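PDB 6ORH: glycoside hydrolase from Streptococcus pneumoniae serotype 4, which probably acts as a family 29 alpha-L-fucosidase, cleaving fucose from host-derived carbohydrate antigens. Local coordinates for residues K187-I192 with I201-G206; S208-G213 with Q225-D230. The protein carries 2 engineered substitutions. All coordinates share one frame; numbering follows the deposited sequence. Where two conformers were deposited one is given.

Interaction 1 of 2, residues K187-I192 with I201-G206; sequences KWFETI and IFSTEG. With GAL (beta-D-galactopyranose), chain C.
Ile201 and Ile192 meet end to end, with the CD1 methyl of Ile201 lying 3.8 Å from Ile192 CD1. The same Ile201 CD1 also touches the Phe189 ring at CD1, again 3.8 Å away, so one methyl fills the angle between the two helix residues. Ile201 CG1 points anti to its carbonyl carbon (chi1 -59°), which carries CD1 out to the helix and leaves CG2 to meet Phe189 CE1 at 4.0 Å. This is helix-on-strand packing in a beta-alpha-beta unit of the TIM barrel, strand 167-169, helix 185-196 and strand 200-202; Val168 and Met170 press on Ile192 as well. Toward the loop the fit slackens. Phe189 CZ is 4.1 Å from Ser203 OG, while Glu205 CB comes up at the ring's edge, 4.3 Å from Phe189 CZ. Ser203 OG is tied up in an ST turn, accepting from Glu205 N (3.0 Å), and is also hydrogen-bonded to Thr207 OG1. Beyond CB the Glu205 side chain turns away from the helix, and its OE2 takes the Thr204 OG1 hydrogen bond through the anti lone pair, at the partly exposed side. Next to Ile201 in the strand, Phe202 presents its ring edge to the galactose.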
loop_
_atom_site.group_PDB
_atom_site.type_symbol
_atom_site.label_atom_id
_atom_site.label_comp_id
_atom_site.label_asym_id
_atom_site.label_seq_id
_atom_site.Cartn_x
_atom_site.Cartn_y
_atom_site.Cartn_z
ATOM N N LYS A 187 -36.987 -4.709 7.170
ATOM C CA LYS A 187 -38.096 -3.793 7.328
ATOM C C LYS A 187 -37.591 -2.358 7.219
ATOM O O LYS A 187 -38.215 -1.537 6.558
ATOM C CB LYS A 187 -38.799 -4.059 8.663
ATOM C CG LYS A 187 -40.104 -3.307 8.833
ATOM C CD LYS A 187 -40.892 -3.817 10.018
ATOM C CE LYS A 187 -42.211 -3.088 10.176
ATOM N NZ LYS A 187 -42.853 -3.496 11.446
ATOM N N TRP A 188 -36.418 -2.086 7.808
ATOM C CA TRP A 188 -35.844 -0.750 7.673
ATOM C C TRP A 188 -35.551 -0.426 6.211
ATOM O O TRP A 188 -35.870 0.687 5.774
ATOM C CB TRP A 188 -34.558 -0.598 8.484
ATOM C CG TRP A 188 -34.694 -0.810 9.961
ATOM C CD1 TRP A 188 -35.829 -1.004 10.698
ATOM C CD2 TRP A 188 -33.614 -0.752 10.903
ATOM N NE1 TRP A 188 -35.519 -1.098 12.040
ATOM C CE2 TRP A 188 -34.167 -0.961 12.188
ATOM C CE3 TRP A 188 -32.235 -0.548 10.767
ATOM C CZ2 TRP A 188 -33.376 -0.945 13.345
ATOM C CZ3 TRP A 188 -31.445 -0.578 11.896
ATOM C CH2 TRP A 188 -32.028 -0.733 13.160
ATOM N N PHE A 189 -34.964 -1.382 5.482
ATOM C CA PHE A 189 -34.553 -1.121 4.103
ATOM C C PHE A 189 -35.791 -0.902 3.240
ATOM O O PHE A 189 -35.778 -0.061 2.325
ATOM C CB PHE A 189 -33.682 -2.259 3.557
ATOM C CG PHE A 189 -32.414 -2.554 4.324
ATOM C CD1 PHE A 189 -31.827 -1.596 5.161
ATOM C CD2 PHE A 189 -31.820 -3.817 4.222
ATOM C CE1 PHE A 189 -30.636 -1.881 5.828
ATOM C CE2 PHE A 189 -30.653 -4.113 4.912
ATOM C CZ PHE A 189 -30.074 -3.147 5.721
ATOM N N GLU A 190 -36.864 -1.649 3.542
ATOM C CA GLU A 190 -38.114 -1.494 2.810
ATOM C C GLU A 190 -38.651 -0.069 2.936
ATOM O O GLU A 190 -39.039 0.538 1.930
ATOM C CB GLU A 190 -39.147 -2.499 3.322
ATOM C CG GLU A 190 -38.960 -3.895 2.769
ATOM C CD GLU A 190 -39.884 -4.922 3.413
ATOM O OE1 GLU A 190 -40.708 -4.526 4.254
ATOM O OE2 GLU A 190 -39.762 -6.109 3.093
ATOM N N THR A 191 -38.662 0.462 4.172
ATOM C CA THR A 191 -39.148 1.804 4.430
ATOM C C THR A 191 -38.264 2.827 3.709
ATOM O O THR A 191 -38.763 3.826 3.187
ATOM C CB THR A 191 -39.265 2.097 5.934
ATOM O OG1 THR A 191 -40.485 1.477 6.359
ATOM C CG2 THR A 191 -39.344 3.567 6.275
ATOM N N ILE A 192 -36.943 2.608 3.762
ATOM C CA ILE A 192 -36.032 3.540 3.092
ATOM C C ILE A 192 -36.351 3.595 1.597
ATOM O O ILE A 192 -36.369 4.685 1.011
ATOM C CB ILE A 192 -34.555 3.229 3.408
ATOM C CG1 ILE A 192 -34.310 3.433 4.908
ATOM C CG2 ILE A 192 -33.607 4.076 2.557
ATOM C CD1 ILE A 192 -32.995 2.847 5.376
ATOM N N ILE A 201 -27.393 2.928 1.209
ATOM C CA ILE A 201 -27.393 2.616 2.640
ATOM C C ILE A 201 -26.034 2.038 3.034
ATOM O O ILE A 201 -25.556 1.062 2.427
ATOM C CB ILE A 201 -28.527 1.616 2.972
ATOM C CG1 ILE A 201 -29.907 2.158 2.589
ATOM C CG2 ILE A 201 -28.440 1.215 4.445
ATOM C CD1 ILE A 201 -31.026 1.114 2.618
ATOM N N PHE A 202 -25.402 2.667 4.035
ATOM C CA PHE A 202 -24.215 2.117 4.690
ATOM C C PHE A 202 -24.690 1.288 5.882
ATOM O O PHE A 202 -25.433 1.790 6.715
ATOM C CB PHE A 202 -23.355 3.284 5.204
ATOM C CG PHE A 202 -22.113 2.851 5.942
ATOM C CD1 PHE A 202 -22.202 2.405 7.254
ATOM C CD2 PHE A 202 -20.868 2.912 5.341
ATOM C CE1 PHE A 202 -21.060 2.026 7.944
ATOM C CE2 PHE A 202 -19.718 2.526 6.024
ATOM C CZ PHE A 202 -19.819 2.062 7.321
ATOM N N SER A 203 -24.297 0.012 5.907
ATOM C CA SER A 203 -24.637 -0.876 7.024
ATOM C C SER A 203 -23.625 -2.013 7.064
ATOM O O SER A 203 -22.781 -2.143 6.184
ATOM C CB SER A 203 -26.038 -1.436 6.918
ATOM O OG SER A 203 -26.067 -2.483 5.938
ATOM N N THR A 204 -23.753 -2.868 8.089
ATOM C CA THR A 204 -22.981 -4.096 8.198
ATOM C C THR A 204 -23.505 -5.197 7.280
ATOM O O THR A 204 -22.830 -6.214 7.135
ATOM C CB THR A 204 -22.967 -4.582 9.657
ATOM O OG1 THR A 204 -24.301 -4.725 10.163
ATOM C CG2 THR A 204 -22.134 -3.677 10.539
ATOM N N GLU A 205 -24.681 -4.988 6.660
ATOM C CA GLU A 205 -25.362 -6.030 5.895
ATOM C C GLU A 205 -25.152 -5.773 4.397
ATOM O O GLU A 205 -24.364 -4.906 4.005
ATOM C CB GLU A 205 -26.858 -6.017 6.240
ATOM C CG GLU A 205 -27.097 -5.938 7.755
ATOM C CD GLU A 205 -26.515 -7.143 8.490
ATOM O OE1 GLU A 205 -27.038 -8.258 8.255
ATOM O OE2 GLU A 205 -25.518 -7.003 9.277
ATOM N N GLY A 206 -25.827 -6.561 3.554
ATOM C CA GLY A 206 -25.480 -6.470 2.138
ATOM C C GLY A 206 -26.180 -5.342 1.392
ATOM O O GLY A 206 -26.917 -5.593 0.416
HETATM C C1 GAL C . -16.805 0.709 13.127
HETATM C C2 GAL C . -17.895 -0.377 13.002
HETATM C C3 GAL C . -18.365 -0.522 11.547
HETATM C C4 GAL C . -18.607 0.835 10.877
HETATM C C5 GAL C . -17.357 1.698 11.095
HETATM C C6 GAL C . -17.444 3.070 10.468
HETATM O O2 GAL C . -17.354 -1.638 13.428
HETATM O O3 GAL C . -19.551 -1.364 11.489
HETATM O O4 GAL C . -19.766 1.510 11.444
HETATM O O5 GAL C . -17.238 1.925 12.521
HETATM O O6 GAL C . -16.138 3.703 10.536
#

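Interaction 2 of 2, residues S208-G213 with Q225-D230; sequences SIRWIG and QKVNPD. With GAL (beta-D-galactopyranose), chain C.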
loop_
_atom_site.group_PDB
_atom_site.type_symbol
_atom_site.label_atom_id
_atom_site.label_comp_id
_atom_site.label_asym_id
_atom_site.label_seq_id
_atom_site.Cartn_x
_atom_site.Cartn_y
_atom_site.Cartn_z
ATOM N N SER A 208 -25.896 -1.165 -0.365
ATOM C CA SER A 208 -25.168 -0.612 -1.494
ATOM C C SER A 208 -23.816 -0.036 -1.095
ATOM O O SER A 208 -22.957 0.139 -1.971
ATOM C CB SER A 208 -26.023 0.406 -2.224
ATOM O OG SER A 208 -26.673 1.271 -1.277
ATOM N N ILE A 209 -23.634 0.306 0.195
ATOM C CA ILE A 209 -22.362 0.800 0.717
ATOM C C ILE A 209 -21.893 -0.102 1.863
ATOM O O ILE A 209 -22.694 -0.437 2.719
ATOM C CB ILE A 209 -22.479 2.261 1.182
ATOM C CG1 ILE A 209 -23.082 3.151 0.080
ATOM C CG2 ILE A 209 -21.099 2.785 1.637
ATOM C CD1 ILE A 209 -23.171 4.624 0.441
ATOM N N ARG A 210 -20.597 -0.462 1.882
ATOM C CA ARG A 210 -19.995 -1.161 3.011
ATOM C C ARG A 210 -18.896 -0.281 3.610
ATOM O O ARG A 210 -18.408 0.665 2.980
ATOM C CB ARG A 210 -19.363 -2.492 2.547
ATOM C CG ARG A 210 -18.101 -2.329 1.686
ATOM C CD ARG A 210 -17.538 -3.718 1.387
ATOM N NE ARG A 210 -16.245 -3.590 0.693
ATOM C CZ ARG A 210 -16.127 -3.378 -0.610
ATOM N NH1 ARG A 210 -17.216 -3.277 -1.369
ATOM N NH2 ARG A 210 -14.899 -3.246 -1.131
ATOM N N TRP A 211 -18.487 -0.634 4.830
ATOM C CA TRP A 211 -17.310 -0.027 5.406
ATOM C C TRP A 211 -16.053 -0.552 4.713
ATOM O O TRP A 211 -16.020 -1.725 4.359
ATOM C CB TRP A 211 -17.326 -0.387 6.889
ATOM C CG TRP A 211 -16.257 0.359 7.619
ATOM C CD1 TRP A 211 -15.813 1.632 7.403
ATOM C CD2 TRP A 211 -15.482 -0.170 8.700
ATOM N NE1 TRP A 211 -14.806 1.938 8.281
ATOM C CE2 TRP A 211 -14.585 0.854 9.089
ATOM C CE3 TRP A 211 -15.470 -1.390 9.379
ATOM C CZ2 TRP A 211 -13.689 0.692 10.152
ATOM C CZ3 TRP A 211 -14.584 -1.548 10.436
ATOM C CH2 TRP A 211 -13.699 -0.530 10.794
ATOM N N ILE A 212 -15.040 0.315 4.513
ATOM C CA ILE A 212 -13.775 -0.107 3.912
ATOM C C ILE A 212 -12.920 -0.908 4.903
ATOM O O ILE A 212 -11.929 -1.527 4.497
ATOM C CB ILE A 212 -12.990 1.087 3.336
ATOM C CG1 ILE A 212 -11.881 0.660 2.362
ATOM C CG2 ILE A 212 -12.407 1.946 4.460
ATOM C CD1 ILE A 212 -12.408 0.046 1.049
ATOM N N GLY A 213 -13.274 -0.902 6.195
ATOM C CA GLY A 213 -12.628 -1.751 7.195
ATOM C C GLY A 213 -11.584 -1.017 8.036
ATOM O O GLY A 213 -10.937 -1.623 8.908
ATOM N N GLN A 225 -15.130 -3.487 -6.042
ATOM C CA GLN A 225 -16.323 -2.845 -5.489
ATOM C C GLN A 225 -17.495 -3.820 -5.581
ATOM O O GLN A 225 -18.492 -3.562 -6.259
ATOM C CB GLN A 225 -16.607 -1.530 -6.237
ATOM C CG GLN A 225 -15.530 -0.481 -6.006
ATOM C CD GLN A 225 -15.606 0.183 -4.650
ATOM O OE1 GLN A 225 -15.704 -0.455 -3.598
ATOM N NE2 GLN A 225 -15.554 1.514 -4.645
ATOM N N LYS A 226 -17.342 -4.955 -4.901
ATOM C CA LYS A 226 -18.340 -6.031 -4.927
ATOM C C LYS A 226 -18.001 -6.982 -3.778
ATOM O O LYS A 226 -16.820 -7.144 -3.441
ATOM C CB LYS A 226 -18.364 -6.771 -6.289
ATOM C CG LYS A 226 -17.035 -7.310 -6.808
ATOM C CD LYS A 226 -17.242 -8.097 -8.121
ATOM C CE LYS A 226 -15.944 -8.616 -8.715
ATOM N NZ LYS A 226 -16.191 -9.433 -9.951
ATOM N N VAL A 227 -19.041 -7.627 -3.225
ATOM C CA VAL A 227 -18.897 -8.582 -2.124
ATOM C C VAL A 227 -20.038 -9.583 -2.229
ATOM O O VAL A 227 -20.976 -9.368 -2.964
ATOM C CB VAL A 227 -18.988 -7.874 -0.755
ATOM C CG1 VAL A 227 -17.761 -7.007 -0.440
ATOM C CG2 VAL A 227 -20.290 -7.110 -0.563
ATOM N N ASN A 228 -19.940 -10.667 -1.444
ATOM C CA ASN A 228 -21.039 -11.570 -1.185
ATOM C C ASN A 228 -21.624 -11.194 0.177
ATOM O O ASN A 228 -20.881 -11.172 1.158
ATOM C CB ASN A 228 -20.485 -12.994 -1.197
ATOM C CG ASN A 228 -21.592 -14.012 -1.037
ATOM O OD1 ASN A 228 -22.576 -13.756 -0.344
ATOM N ND2 ASN A 228 -21.442 -15.165 -1.688
ATOM N N PRO A 229 -22.921 -10.827 0.261
ATOM C CA PRO A 229 -23.505 -10.336 1.509
ATOM C C PRO A 229 -23.372 -11.350 2.641
ATOM O O PRO A 229 -23.336 -10.973 3.808
ATOM C CB PRO A 229 -24.990 -10.096 1.217
ATOM C CG PRO A 229 -25.066 -9.981 -0.294
ATOM C CD PRO A 229 -23.893 -10.766 -0.845
ATOM N N ASP A 230 -23.277 -12.641 2.302
ATOM C CA ASP A 230 -23.168 -13.652 3.337
ATOM C C ASP A 230 -21.810 -13.671 4.026
ATOM O O ASP A 230 -21.641 -14.377 5.039
ATOM C CB ASP A 230 -23.515 -15.028 2.745
ATOM C CG ASP A 230 -25.010 -15.267 2.625
ATOM O OD1 ASP A 230 -25.801 -14.429 3.121
ATOM O OD2 ASP A 230 -25.389 -16.331 2.097
HETATM C C1 GAL C . -16.805 0.709 13.127
HETATM C C2 GAL C . -17.895 -0.377 13.002
HETATM C C3 GAL C . -18.365 -0.522 11.547
HETATM C C4 GAL C . -18.607 0.835 10.877
HETATM C C5 GAL C . -17.357 1.698 11.095
HETATM C C6 GAL C . -17.444 3.070 10.468
HETATM O O2 GAL C . -17.354 -1.638 13.428
HETATM O O3 GAL C . -19.551 -1.364 11.489
HETATM O O4 GAL C . -19.766 1.510 11.444
HETATM O O5 GAL C . -17.238 1.925 12.521
HETATM O O6 GAL C . -16.138 3.703 10.536
#
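In the TIM-barrel domain, strand 209-211 runs parallel to strand 250-259, strand 226-227 pairs with that same strand antiparallel, and the two short strands meet through Arg210 and Val227. Val227 CG1 sits over one face of the guanidinium, 3.8 Å from Arg210 CD and 4.0 Å from Arg210 CZ, so a methyl rests on the flat cation and on the aliphatic carbon before it. With Arg210 CG between the backbone N and the carbonyl carbon (chi1 70°), the chain runs extended to NE and brings CD and the guanidinium alongside that methyl. Gln225 OE1 stops 3.8 Å from Arg210 NH2, with its amide plane turned 87° from the guanidinium: a neighbour, not a bonding partner. That oxygen is instead hydrogen-bonded to Gly254 N, and the three guanidinium nitrogens go to Leu241 O (NE), Ser252 OG (NH1) and Trp224 O (NH2), three bonds that pin the buried group's rotation. One residue on, Trp211 lays a ring face against the galactose, whose C5 stands over the ring centre and 3.5 Å from Trp211 CE2; Gly213 N lies against the opposite face, toward the rim. Helix 238-243 packs alongside, with Leu238 and Leu241 on Trp211 and Tyr240 on Val227, while Glu406 of the second subunit also packs on the indole.

Overall arrangement
Both contacts are buried in the TIM-barrel domain, and they follow one another along the chain, with centres about 13 Å apart. Interaction 1 sets a helix against its barrel strand mainly through aliphatic and aromatic carbons. Interaction 2 joins two short strands without a helix between them, and it buries a charged group whose hydrogen bonds go to residues around the contact. They touch directly: Ile201 O accepts from Ile209 N at 3.0 Å, and Phe202 CZ packs on Trp211 CB at 3.5 Å. Each also supplies an aromatic residue to the galactose pocket; Asp257, Gln215 and Gly172 hydrogen-bond the same sugar.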